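PDB 2EAE: alpha-fucosidase from Bifidobacterium bifidum, which hydrolyses alpha-1,2-linked L-fucose from glycans, the present chain being the catalytic portion of a longer, probably membrane-anchored bacterial protein. Local coordinates for residues G36-P41 with N411-S416; A130-Y135 with N407-T412; A30-G35 with F757-P762; T77-G82 with E485-G490. The protein carries 1 engineered substitution. All coordinates share one frame; numbering follows the deposited sequence.

Contact 1. Residues G36-P41 with N411-S416. With FUL (beta-L-fucopyranose), chain D; GLC (alpha-D-glucopyranose), chain B; GAL (beta-D-galactopyranose), chain C.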
# COMPACT_ATOMS: atom_id res chain seq x y z
N GLY A 36 -19.51 4.47 7.29
CA GLY A 36 -19.42 5.70 8.10
C GLY A 36 -18.77 6.87 7.36
O GLY A 36 -17.84 6.68 6.59
N ASN A 37 -19.28 8.09 7.60
CA ASN A 37 -18.76 9.33 7.01
C ASN A 37 -19.25 9.65 5.60
O ASN A 37 -18.93 10.69 5.02
CB ASN A 37 -17.22 9.41 7.04
CG ASN A 37 -16.67 9.60 8.43
OD1 ASN A 37 -16.01 8.72 8.96
ND2 ASN A 37 -16.91 10.78 9.03
N TYR A 38 -20.07 8.76 5.05
CA TYR A 38 -20.60 8.93 3.70
C TYR A 38 -22.12 8.89 3.67
O TYR A 38 -22.70 8.47 2.68
CB TYR A 38 -20.04 7.83 2.79
CG TYR A 38 -18.62 8.08 2.39
CD1 TYR A 38 -18.32 8.74 1.19
CD2 TYR A 38 -17.56 7.67 3.20
CE1 TYR A 38 -16.99 8.96 0.79
CE2 TYR A 38 -16.22 7.90 2.82
CZ TYR A 38 -15.95 8.54 1.62
OH TYR A 38 -14.64 8.74 1.26
N GLY A 39 -22.75 9.36 4.74
CA GLY A 39 -24.21 9.57 4.74
C GLY A 39 -24.72 10.67 3.82
O GLY A 39 -25.91 10.70 3.49
N ASN A 40 -23.84 11.59 3.41
CA ASN A 40 -24.17 12.56 2.38
C ASN A 40 -24.14 11.89 1.00
O ASN A 40 -23.10 11.31 0.61
CB ASN A 40 -23.19 13.72 2.42
CG ASN A 40 -23.41 14.70 1.28
OD1 ASN A 40 -22.72 14.65 0.25
ND2 ASN A 40 -24.34 15.61 1.47
N PRO A 41 -25.26 11.95 0.26
CA PRO A 41 -25.42 11.32 -1.04
C PRO A 41 -24.36 11.68 -2.04
O PRO A 41 -23.94 10.84 -2.82
CB PRO A 41 -26.77 11.85 -1.51
CG PRO A 41 -27.51 12.07 -0.25
CD PRO A 41 -26.51 12.62 0.69
N ASN A 411 -14.39 14.02 10.05
CA ASN A 411 -15.18 13.90 8.83
C ASN A 411 -14.63 12.88 7.87
O ASN A 411 -15.37 12.34 7.07
CB ASN A 411 -15.32 15.24 8.12
CG ASN A 411 -16.08 16.25 8.98
OD1 ASN A 411 -17.31 16.19 9.09
ND2 ASN A 411 -15.35 17.16 9.59
N THR A 412 -13.32 12.65 7.92
CA THR A 412 -12.67 11.72 7.02
C THR A 412 -12.39 10.41 7.75
O THR A 412 -11.79 10.40 8.85
CB THR A 412 -11.40 12.33 6.43
OG1 THR A 412 -11.78 13.45 5.62
CG2 THR A 412 -10.64 11.35 5.54
N PRO A 413 -12.82 9.28 7.16
CA PRO A 413 -12.72 8.01 7.87
C PRO A 413 -11.23 7.66 8.14
O PRO A 413 -10.42 7.60 7.23
CB PRO A 413 -13.36 7.00 6.93
CG PRO A 413 -13.48 7.65 5.64
CD PRO A 413 -13.37 9.13 5.80
N TRP A 414 -10.92 7.48 9.42
CA TRP A 414 -9.56 7.19 9.86
C TRP A 414 -8.55 8.19 9.34
O TRP A 414 -7.35 7.88 9.18
CB TRP A 414 -9.16 5.76 9.48
CG TRP A 414 -10.11 4.77 9.97
CD1 TRP A 414 -10.28 4.38 11.25
CD2 TRP A 414 -11.06 4.04 9.18
NE1 TRP A 414 -11.28 3.45 11.32
CE2 TRP A 414 -11.76 3.21 10.06
CE3 TRP A 414 -11.33 3.97 7.80
CZ2 TRP A 414 -12.77 2.34 9.62
CZ3 TRP A 414 -12.32 3.11 7.36
CH2 TRP A 414 -13.03 2.30 8.26
N GLY A 415 -9.05 9.39 9.06
CA GLY A 415 -8.25 10.49 8.61
C GLY A 415 -7.59 10.31 7.27
O GLY A 415 -6.70 11.10 6.89
N SER A 416 -8.02 9.28 6.53
CA SER A 416 -7.30 8.83 5.35
C SER A 416 -5.79 8.84 5.60
O SER A 416 -5.03 9.35 4.77
CB SER A 416 -7.65 9.71 4.15
OG SER A 416 -7.11 9.19 2.93
C1 FUL D . -7.62 -0.87 11.25
C2 FUL D . -8.72 -1.87 10.86
O2 FUL D . -9.09 -2.64 12.03
C3 FUL D . -9.98 -1.23 10.24
O3 FUL D . -10.75 -2.25 9.56
C4 FUL D . -9.61 -0.14 9.23
O4 FUL D . -8.95 -0.83 8.16
C5 FUL D . -8.65 0.86 9.87
C6 FUL D . -8.19 1.95 8.90
O5 FUL D . -7.48 0.19 10.31
O1 FUL D . -6.31 -1.47 11.28
C1 GLC B . -16.00 1.20 14.60
C2 GLC B . -15.41 2.62 14.70
C3 GLC B . -14.08 2.79 13.98
C4 GLC B . -13.16 1.61 14.28
C5 GLC B . -13.85 0.39 13.69
C6 GLC B . -12.99 -0.85 13.85
O1 GLC B . -16.94 1.10 13.55
O2 GLC B . -16.26 3.60 14.17
O3 GLC B . -13.53 3.98 14.48
O4 GLC B . -11.89 1.80 13.69
O5 GLC B . -15.05 0.15 14.41
O6 GLC B . -13.08 -1.23 15.21
C1 GAL C . -10.79 1.93 14.55
C2 GAL C . -9.53 1.38 13.86
C3 GAL C . -8.28 1.63 14.72
C4 GAL C . -8.21 3.13 15.06
C5 GAL C . -9.51 3.57 15.75
C6 GAL C . -9.51 5.07 15.96
O2 GAL C . -9.67 0.03 13.50
O3 GAL C . -7.16 1.26 13.95
O4 GAL C . -8.04 3.87 13.87
O5 GAL C . -10.60 3.28 14.88
O6 GAL C . -10.59 5.39 16.82
O HOH W 1 -17.90 12.90 6.31
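The carbonyl oxygen of Asn-411 accepts a hydrogen bond from a water at 2.7 Å, and the same water donates to the carbonyl oxygen of Asn-37 at 2.8 Å, bridging the two backbones. The side chain of Asn-37 lies against the same Asn-411 oxygen without bonding it. With chi1 at -70°, CG lies beside the backbone N and the amide is carried across to the 411-416 loop, where ND2 comes to 2.9 Å from O of Asn-411. The angle there is poor, and the hydrogen bond of ND2 goes instead to the carbonyl of Gly-410, just before the segment. The other branch of the amide, OD1, rests against Pro-413, 3.5 Å from its CA. Next to it the side chains of Tyr-38 and Pro-413 cross at about a right angle: CE2, at the edge of the tyrosine ring, touches CG of Pro-413 at 3.9 Å. Beyond the proline the chain folds back through two overlapping turns, Gly-415 N bonding Thr-412 O and Ser-416 N bonding Pro-413 O. These turns set out Trp-414, whose indole has one face under the methyl C6 of the fucose, 3.6 Å from CD2. Its NE1 donates to O4 of the glucose at 3.0 Å in a nearly straight bond of 164°. One indole thus meets the fucose through its face and the glucose through its N-H, with the galactose close to CD1. An aromatic platform under a sugar is a classic feature of carbohydrate sites, and here it belongs to the product-filled pocket of the family 95 catalytic domain, with an N-terminal-domain loop packed on the proline next to it.

Contact 2. Residues A130-Y135 with N407-T412. With GAL (beta-D-galactopyranose), chain C.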
# COMPACT_ATOMS: atom_id res chain seq x y z
N ALA A 130 -6.60 17.83 17.10
CA ALA A 130 -6.13 18.96 16.29
C ALA A 130 -4.64 18.86 15.99
O ALA A 130 -4.20 19.29 14.93
CB ALA A 130 -6.45 20.31 16.97
N GLU A 131 -3.90 18.27 16.91
CA GLU A 131 -2.46 18.02 16.71
C GLU A 131 -2.23 16.85 15.78
O GLU A 131 -1.28 16.86 14.99
CB GLU A 131 -1.77 17.69 18.03
CG GLU A 131 -1.45 18.91 18.90
CD GLU A 131 -0.57 18.53 20.09
OE1 GLU A 131 -0.46 17.32 20.45
OE2 GLU A 131 0.02 19.48 20.66
N GLN A 132 -3.06 15.82 15.92
CA GLN A 132 -2.96 14.65 15.01
C GLN A 132 -3.22 15.08 13.57
O GLN A 132 -2.40 14.84 12.67
CB GLN A 132 -3.91 13.53 15.43
CG GLN A 132 -3.80 12.26 14.54
CD GLN A 132 -4.45 11.02 15.15
OE1 GLN A 132 -4.99 11.06 16.26
NE2 GLN A 132 -4.40 9.90 14.42
N GLY A 133 -4.36 15.76 13.36
CA GLY A 133 -4.75 16.18 12.04
C GLY A 133 -5.15 15.02 11.15
O GLY A 133 -5.34 13.89 11.62
N ASN A 134 -5.28 15.31 9.87
CA ASN A 134 -5.64 14.33 8.86
C ASN A 134 -5.39 14.82 7.45
O ASN A 134 -5.07 16.00 7.23
CB ASN A 134 -7.07 13.79 9.06
CG ASN A 134 -8.16 14.85 8.87
OD1 ASN A 134 -7.90 16.05 8.68
ND2 ASN A 134 -9.40 14.39 8.93
N TYR A 135 -5.57 13.93 6.48
CA TYR A 135 -5.53 14.31 5.06
C TYR A 135 -6.80 15.02 4.66
O TYR A 135 -7.90 14.55 5.00
CB TYR A 135 -5.43 13.06 4.19
CG TYR A 135 -5.17 13.30 2.72
CD1 TYR A 135 -4.11 14.11 2.29
CD2 TYR A 135 -5.93 12.66 1.75
CE1 TYR A 135 -3.85 14.29 0.95
CE2 TYR A 135 -5.67 12.82 0.40
CZ TYR A 135 -4.62 13.64 -0.00
OH TYR A 135 -4.35 13.79 -1.35
N ASN A 407 -9.84 18.06 12.25
CA ASN A 407 -9.37 17.18 13.29
C ASN A 407 -9.33 15.70 12.89
O ASN A 407 -10.08 15.26 12.01
CB ASN A 407 -10.22 17.36 14.53
CG ASN A 407 -9.83 18.63 15.30
OD1 ASN A 407 -9.04 19.44 14.80
ND2 ASN A 407 -10.37 18.79 16.50
N ALA A 408 -8.46 14.93 13.57
CA ALA A 408 -8.41 13.50 13.36
C ALA A 408 -9.67 12.88 13.93
O ALA A 408 -10.34 13.49 14.79
CB ALA A 408 -7.20 12.91 14.01
N HIS A 409 -10.00 11.69 13.42
CA HIS A 409 -11.17 10.93 13.84
C HIS A 409 -12.47 11.71 13.59
O HIS A 409 -13.44 11.60 14.34
CB HIS A 409 -11.01 10.47 15.29
CG HIS A 409 -9.71 9.77 15.56
ND1 HIS A 409 -9.41 8.52 15.04
CD2 HIS A 409 -8.62 10.15 16.26
CE1 HIS A 409 -8.20 8.17 15.43
NE2 HIS A 409 -7.69 9.14 16.16
N GLY A 410 -12.47 12.48 12.51
CA GLY A 410 -13.56 13.39 12.21
C GLY A 410 -14.37 13.07 10.97
O GLY A 410 -14.95 12.00 10.85
N ASN A 411 -14.39 14.02 10.05
CA ASN A 411 -15.18 13.90 8.83
C ASN A 411 -14.63 12.88 7.87
O ASN A 411 -15.37 12.34 7.07
CB ASN A 411 -15.32 15.24 8.12
CG ASN A 411 -16.08 16.25 8.98
OD1 ASN A 411 -17.31 16.19 9.09
ND2 ASN A 411 -15.35 17.16 9.59
N THR A 412 -13.32 12.65 7.92
CA THR A 412 -12.67 11.72 7.02
C THR A 412 -12.39 10.41 7.75
O THR A 412 -11.79 10.40 8.85
CB THR A 412 -11.40 12.33 6.43
OG1 THR A 412 -11.78 13.45 5.62
CG2 THR A 412 -10.64 11.35 5.54
C1 GAL C . -10.79 1.93 14.55
C2 GAL C . -9.53 1.38 13.86
C3 GAL C . -8.28 1.63 14.72
C4 GAL C . -8.21 3.13 15.06
C5 GAL C . -9.51 3.57 15.75
C6 GAL C . -9.51 5.07 15.96
O2 GAL C . -9.67 0.03 13.50
O3 GAL C . -7.16 1.26 13.95
O4 GAL C . -8.04 3.87 13.87
O5 GAL C . -10.60 3.28 14.88
O6 GAL C . -10.59 5.39 16.82
O HOH W 2 -11.07 12.86 9.99
O HOH W 3 -10.05 15.35 6.37
O HOH W 4 -9.52 13.56 3.01
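On the galactose side of the glycan pocket, His-409 stands between the sugar and Gln-132, a residue of the N-terminal domain. Its CE1 lies 3.4 Å from C6 of the galactose, while NE2 makes a weak hydrogen bond to OE1 of Gln-132, 3.3 Å long and bent to 125°. The amide and imidazole planes stand 83° apart. Gln-132 reaches the histidine because CG is anti to the backbone N (chi1 -178°) and the chain is extended beyond CG, and its NE2 is bonded to Glu-485, another residue of the glycan pocket. Along that extended chain lies the methyl of Ala-408, 3.5 Å from CG of Gln-132. The same methyl is pressed against the carbonyl of Gly-133, with CB to O only 3.2 Å. Farther out, OD1 of Asn-407 touches CA of Ala-130.

Water mediates much of the remaining polar contact. One molecule sits inside the 407-412 loop, accepting from Gly-410 N at 2.9 Å and donating to Thr-412 O at 2.8 Å. Asn-134 points its amide into this bend, and ND2 lies 3.8 Å from CB of Thr-412. A second water donates both to O of Tyr-135 and to OG1 of Thr-412, a hydroxyl that also pairs with Thr-403.

Helix 129-132 stops at Gly-133, whose positive phi turns the chain away from the helical path. The residues around this turn are stitched by backbone bonds to Thr-80 and Gly-82 and, through Tyr-135, to Gly-415, while the 407-412 loop runs on to strand 418-419.

Contact 3. Residues A30-G35 with F757-P762. With FUL (beta-L-fucopyranose), chain D.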
# COMPACT_ATOMS: atom_id res chain seq x y z
N ALA A 30 -24.83 3.65 -7.30
CA ALA A 30 -24.09 3.83 -6.05
C ALA A 30 -24.78 3.19 -4.83
O ALA A 30 -24.78 3.74 -3.73
CB ALA A 30 -23.74 5.31 -5.81
N THR A 31 -25.29 1.98 -5.02
CA THR A 31 -26.18 1.34 -4.05
C THR A 31 -25.48 0.39 -3.11
O THR A 31 -26.12 -0.18 -2.24
CB THR A 31 -27.31 0.57 -4.75
OG1 THR A 31 -26.74 -0.43 -5.61
CG2 THR A 31 -28.18 1.54 -5.56
N ALA A 32 -24.17 0.21 -3.28
CA ALA A 32 -23.38 -0.59 -2.35
C ALA A 32 -23.32 0.10 -0.99
O ALA A 32 -23.55 1.31 -0.89
CB ALA A 32 -21.97 -0.83 -2.90
N THR A 33 -23.01 -0.67 0.05
CA THR A 33 -22.80 -0.14 1.39
C THR A 33 -21.92 1.12 1.38
O THR A 33 -20.78 1.08 0.89
CB THR A 33 -22.22 -1.17 2.33
OG1 THR A 33 -23.04 -2.35 2.28
CG2 THR A 33 -22.18 -0.63 3.76
N ALA A 34 -22.47 2.23 1.89
CA ALA A 34 -21.76 3.52 1.92
C ALA A 34 -20.67 3.55 2.99
O ALA A 34 -19.55 3.98 2.72
CB ALA A 34 -22.77 4.70 2.18
N GLY A 35 -21.02 3.13 4.20
CA GLY A 35 -20.12 3.17 5.34
C GLY A 35 -20.18 4.47 6.13
O GLY A 35 -20.77 5.47 5.69
N PHE A 757 -13.07 0.82 -7.07
CA PHE A 757 -12.49 1.11 -5.74
C PHE A 757 -12.93 0.03 -4.73
O PHE A 757 -14.13 -0.27 -4.62
CB PHE A 757 -12.98 2.45 -5.20
CG PHE A 757 -12.15 3.65 -5.60
CD1 PHE A 757 -10.88 3.51 -6.16
CD2 PHE A 757 -12.62 4.94 -5.30
CE1 PHE A 757 -10.12 4.64 -6.49
CE2 PHE A 757 -11.88 6.08 -5.66
CZ PHE A 757 -10.62 5.92 -6.25
N ASP A 758 -11.97 -0.52 -4.01
CA ASP A 758 -12.20 -1.48 -2.91
C ASP A 758 -12.84 -0.76 -1.74
O ASP A 758 -12.60 0.44 -1.56
CB ASP A 758 -10.87 -2.06 -2.42
CG ASP A 758 -11.05 -3.41 -1.74
OD1 ASP A 758 -11.55 -4.35 -2.41
OD2 ASP A 758 -10.70 -3.50 -0.55
N TYR A 759 -13.62 -1.48 -0.93
CA TYR A 759 -14.29 -0.82 0.20
C TYR A 759 -14.35 -1.64 1.47
O TYR A 759 -14.30 -2.87 1.44
CB TYR A 759 -15.70 -0.32 -0.20
CG TYR A 759 -16.84 -1.31 -0.42
CD1 TYR A 759 -17.52 -1.91 0.65
CD2 TYR A 759 -17.29 -1.59 -1.72
CE1 TYR A 759 -18.61 -2.78 0.43
CE2 TYR A 759 -18.36 -2.46 -1.95
CZ TYR A 759 -19.03 -3.04 -0.87
OH TYR A 759 -20.10 -3.88 -1.08
N HIS A 760 -14.46 -0.92 2.58
CA HIS A 760 -14.47 -1.48 3.92
C HIS A 760 -15.84 -1.97 4.44
O HIS A 760 -15.89 -3.05 5.02
CB HIS A 760 -13.86 -0.42 4.87
CG HIS A 760 -13.69 -0.86 6.30
ND1 HIS A 760 -14.73 -0.87 7.21
CD2 HIS A 760 -12.58 -1.19 7.00
CE1 HIS A 760 -14.27 -1.23 8.40
NE2 HIS A 760 -12.97 -1.43 8.30
N ALA A 761 -16.95 -1.22 4.30
CA ALA A 761 -17.02 0.14 3.71
C ALA A 761 -16.62 1.17 4.75
O ALA A 761 -16.66 0.87 5.95
CB ALA A 761 -18.46 0.43 3.25
N PRO A 762 -16.29 2.41 4.31
CA PRO A 762 -16.31 2.94 2.93
C PRO A 762 -15.03 2.67 2.12
O PRO A 762 -14.27 1.77 2.45
CB PRO A 762 -16.43 4.43 3.17
CG PRO A 762 -15.59 4.65 4.42
CD PRO A 762 -15.88 3.44 5.29
C1 FUL D . -7.62 -0.87 11.25
C2 FUL D . -8.72 -1.87 10.86
O2 FUL D . -9.09 -2.64 12.03
C3 FUL D . -9.98 -1.23 10.24
O3 FUL D . -10.75 -2.25 9.56
C4 FUL D . -9.61 -0.14 9.23
O4 FUL D . -8.95 -0.83 8.16
C5 FUL D . -8.65 0.86 9.87
C6 FUL D . -8.19 1.95 8.90
O5 FUL D . -7.48 0.19 10.31
O1 FUL D . -6.31 -1.47 11.28
O HOH W 5 -22.93 -3.54 -0.72
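Tyr-759 lays its ring against the 30-35 loop, the carbonyl oxygen of Thr-33 standing over one face and the methyl of Ala-32 approaching obliquely, 4.0 Å from OH. The ring is sent this way by a chi1 of 72°, which lodges CG between the backbone N and the carbonyl carbon. A water ties its phenol end to the loop, hydrogen-bonded to OH of Tyr-759 at 2.9 Å and accepting from N of Thr-33 at 3.0 Å. Tyr-753 stacks on the Tyr-759 ring and bonds the carbonyl of Thr-33 with its own hydroxyl.

Ala-761 fills the next position, its CB 3.4 Å from O of Thr-33 and close to the CG2 methyl of that residue. Pro-762 follows, with CB only 3.2 Å from O of Ala-34, a carbonyl whose bond comes from Gln-47 of helix 41-49. Gly-35, lacking a side chain, lets its backbone run within 4.5 Å of Pro-762, CA to CA. This is where a loop of the N-terminal domain lies against the segment of the family 95 catalytic domain that supplies a fucose-binding histidine. Two successive cis peptides, before Ala-761 and before Pro-762, bend that segment sharply, and the bend is closed by a backbone bond from His-760 N to Pro-762 O.

His-760 takes no part in the packing and serves the fucose pocket instead. ND1 donates to O of Ala-761 at 2.9 Å from well above the carbonyl plane, a bond that restrains the ring's rotation. NE2 donates at 2.7 Å (148°) to O3 of the fucose, which lies in the plane of the ring at its edge, the fucose being also hydrogen-bonded by Arg-677, His-678 and Trp-722.

Contact 4. Residues T77-G82 with E485-G490. With GAL (beta-D-galactopyranose), chain C.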
# COMPACT_ATOMS: atom_id res chain seq x y z
N THR A 77 0.11 16.48 0.02
CA THR A 77 0.64 17.07 1.25
C THR A 77 -0.33 17.98 2.01
O THR A 77 0.01 18.48 3.09
CB THR A 77 1.96 17.85 1.04
OG1 THR A 77 1.67 19.08 0.32
CG2 THR A 77 3.03 16.98 0.33
N LEU A 78 -1.55 18.14 1.50
CA LEU A 78 -2.55 18.96 2.21
C LEU A 78 -3.06 18.26 3.46
O LEU A 78 -4.11 17.61 3.42
CB LEU A 78 -3.71 19.38 1.26
CG LEU A 78 -4.53 20.59 1.81
CD1 LEU A 78 -3.70 21.90 1.78
CD2 LEU A 78 -5.81 20.81 1.03
N TRP A 79 -2.31 18.42 4.55
CA TRP A 79 -2.51 17.71 5.82
C TRP A 79 -2.64 18.71 6.96
O TRP A 79 -1.83 19.62 7.07
CB TRP A 79 -1.29 16.82 6.10
CG TRP A 79 -1.40 15.42 5.67
CD1 TRP A 79 -1.12 14.91 4.43
CD2 TRP A 79 -1.75 14.30 6.50
NE1 TRP A 79 -1.30 13.54 4.44
CE2 TRP A 79 -1.69 13.14 5.69
CE3 TRP A 79 -2.11 14.17 7.86
CZ2 TRP A 79 -2.02 11.85 6.19
CZ3 TRP A 79 -2.43 12.90 8.36
CH2 TRP A 79 -2.36 11.75 7.51
N THR A 80 -3.66 18.56 7.79
CA THR A 80 -3.73 19.29 9.08
C THR A 80 -2.90 18.57 10.14
O THR A 80 -2.42 17.46 9.91
CB THR A 80 -5.17 19.45 9.58
OG1 THR A 80 -5.79 18.17 9.71
CG2 THR A 80 -5.97 20.32 8.62
N GLY A 81 -2.75 19.22 11.29
CA GLY A 81 -2.02 18.70 12.43
C GLY A 81 -0.55 19.11 12.42
O GLY A 81 -0.13 19.91 11.58
N GLY A 82 0.23 18.57 13.35
CA GLY A 82 1.68 18.80 13.32
C GLY A 82 2.09 20.13 13.96
O GLY A 82 1.29 20.78 14.67
N GLU A 485 -1.49 4.47 14.17
CA GLU A 485 -1.95 5.65 13.46
C GLU A 485 -0.80 6.63 13.26
O GLU A 485 -0.19 7.11 14.23
CB GLU A 485 -3.07 6.34 14.23
CG GLU A 485 -4.35 5.50 14.41
CD GLU A 485 -5.51 6.39 14.88
OE1 GLU A 485 -5.21 7.35 15.62
OE2 GLU A 485 -6.67 6.16 14.48
N ASN A 486 -0.51 6.94 12.01
CA ASN A 486 0.59 7.83 11.69
C ASN A 486 0.11 8.92 10.73
O ASN A 486 -0.99 8.80 10.15
CB ASN A 486 1.79 7.04 11.09
CG ASN A 486 2.70 6.48 12.16
OD1 ASN A 486 3.68 7.13 12.58
ND2 ASN A 486 2.38 5.26 12.63
N THR A 487 0.92 9.96 10.53
CA THR A 487 0.51 11.16 9.79
C THR A 487 1.65 11.69 8.94
O THR A 487 2.69 11.07 8.85
CB THR A 487 0.13 12.32 10.73
OG1 THR A 487 1.31 12.76 11.44
CG2 THR A 487 -1.00 11.88 11.69
N ALA A 488 1.48 12.89 8.37
CA ALA A 488 2.56 13.54 7.63
C ALA A 488 3.63 14.16 8.56
O ALA A 488 4.68 14.62 8.09
CB ALA A 488 1.99 14.58 6.64
N TYR A 489 3.38 14.15 9.86
CA TYR A 489 4.12 15.00 10.81
C TYR A 489 4.72 14.26 12.01
O TYR A 489 4.79 14.80 13.13
CB TYR A 489 3.20 16.15 11.30
CG TYR A 489 2.61 17.05 10.22
CD1 TYR A 489 3.42 17.86 9.44
CD2 TYR A 489 1.23 17.12 10.02
CE1 TYR A 489 2.90 18.68 8.48
CE2 TYR A 489 0.70 17.94 9.05
CZ TYR A 489 1.53 18.72 8.29
OH TYR A 489 1.00 19.55 7.35
N GLY A 490 5.13 13.01 11.82
CA GLY A 490 5.85 12.30 12.85
C GLY A 490 5.00 12.05 14.08
O GLY A 490 5.47 12.16 15.19
C1 GAL C . -10.79 1.93 14.55
C2 GAL C . -9.53 1.38 13.86
C3 GAL C . -8.28 1.63 14.72
C4 GAL C . -8.21 3.13 15.06
C5 GAL C . -9.51 3.57 15.75
C6 GAL C . -9.51 5.07 15.96
O2 GAL C . -9.67 0.03 13.50
O3 GAL C . -7.16 1.26 13.95
O4 GAL C . -8.04 3.87 13.87
O5 GAL C . -10.60 3.28 14.88
O6 GAL C . -10.59 5.39 16.82
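The chain leaving strand 485-486 toward the N-terminal domain makes an ST turn, and the residues of that turn lie against the indole of Trp-79. OG1 of Thr-487 accepts from N of Tyr-489 at 3.0 Å in a nearly straight bond; its chi1 of 66° sets the hydroxyl between the backbone N and the carbonyl carbon. The turn presents Ala-488 to the tryptophan as a CH-pi contact: CB stands 3.7 Å from the centre of the five-membered ring and only 13° from its normal. Near the rim of the six-membered ring, CB of Thr-487 touches CZ3 at 3.5 Å. The backbone N of Ala-488, 3.8 Å above the plane of the indole, is buried here with no polar partner in the model.

Tyr-489, next along the chain, takes hold of the backbone of 79-82. Its OH donates to O of Trp-79 at 2.8 Å, arriving 40° out of the carbonyl plane, and that oxygen also accepts from Asn-237. Thr-80 O lies in the plane of the phenol at its edge, while Gly-81 O stands over a face, 3.3 Å from CE2. Gly-82 has no side chain and brings its CA to 3.7 Å from CB of the tyrosine.

Strand 485-486 pairs antiparallel with strand 418-419, and Asn-486 packs on helix 441-462; Glu-485, at its start, reaches O4 of the galactose, although the placement of that carboxylate is less certain. The partner loop follows strand 68-75 and is joined by backbone bonds to the end of helix 129-132 and the residues just after it.

All four contacts join loops of the N-terminal domain to the catalytic domain beside the bound sugars, yet their chemistry changes with depth. Contact 4, wholly buried, relies on aromatic packing and one direct hydrogen bond. Contact 2, also buried and about 9 Å away between centres, is wetter, and the two are tied by backbone bonds between 130-135 and 77-82. Contact 1 shares Asn-411 and Thr-412 with contact 2 and is likewise mostly buried, water-bridged and lightly packed. Contact 3 is the surface one, made of small methyls and carbonyls; it meets contact 1 through Tyr-38 against Pro-762. Contacts 1 and 3 reach the fucose, and contacts 1, 2 and 4 the galactose.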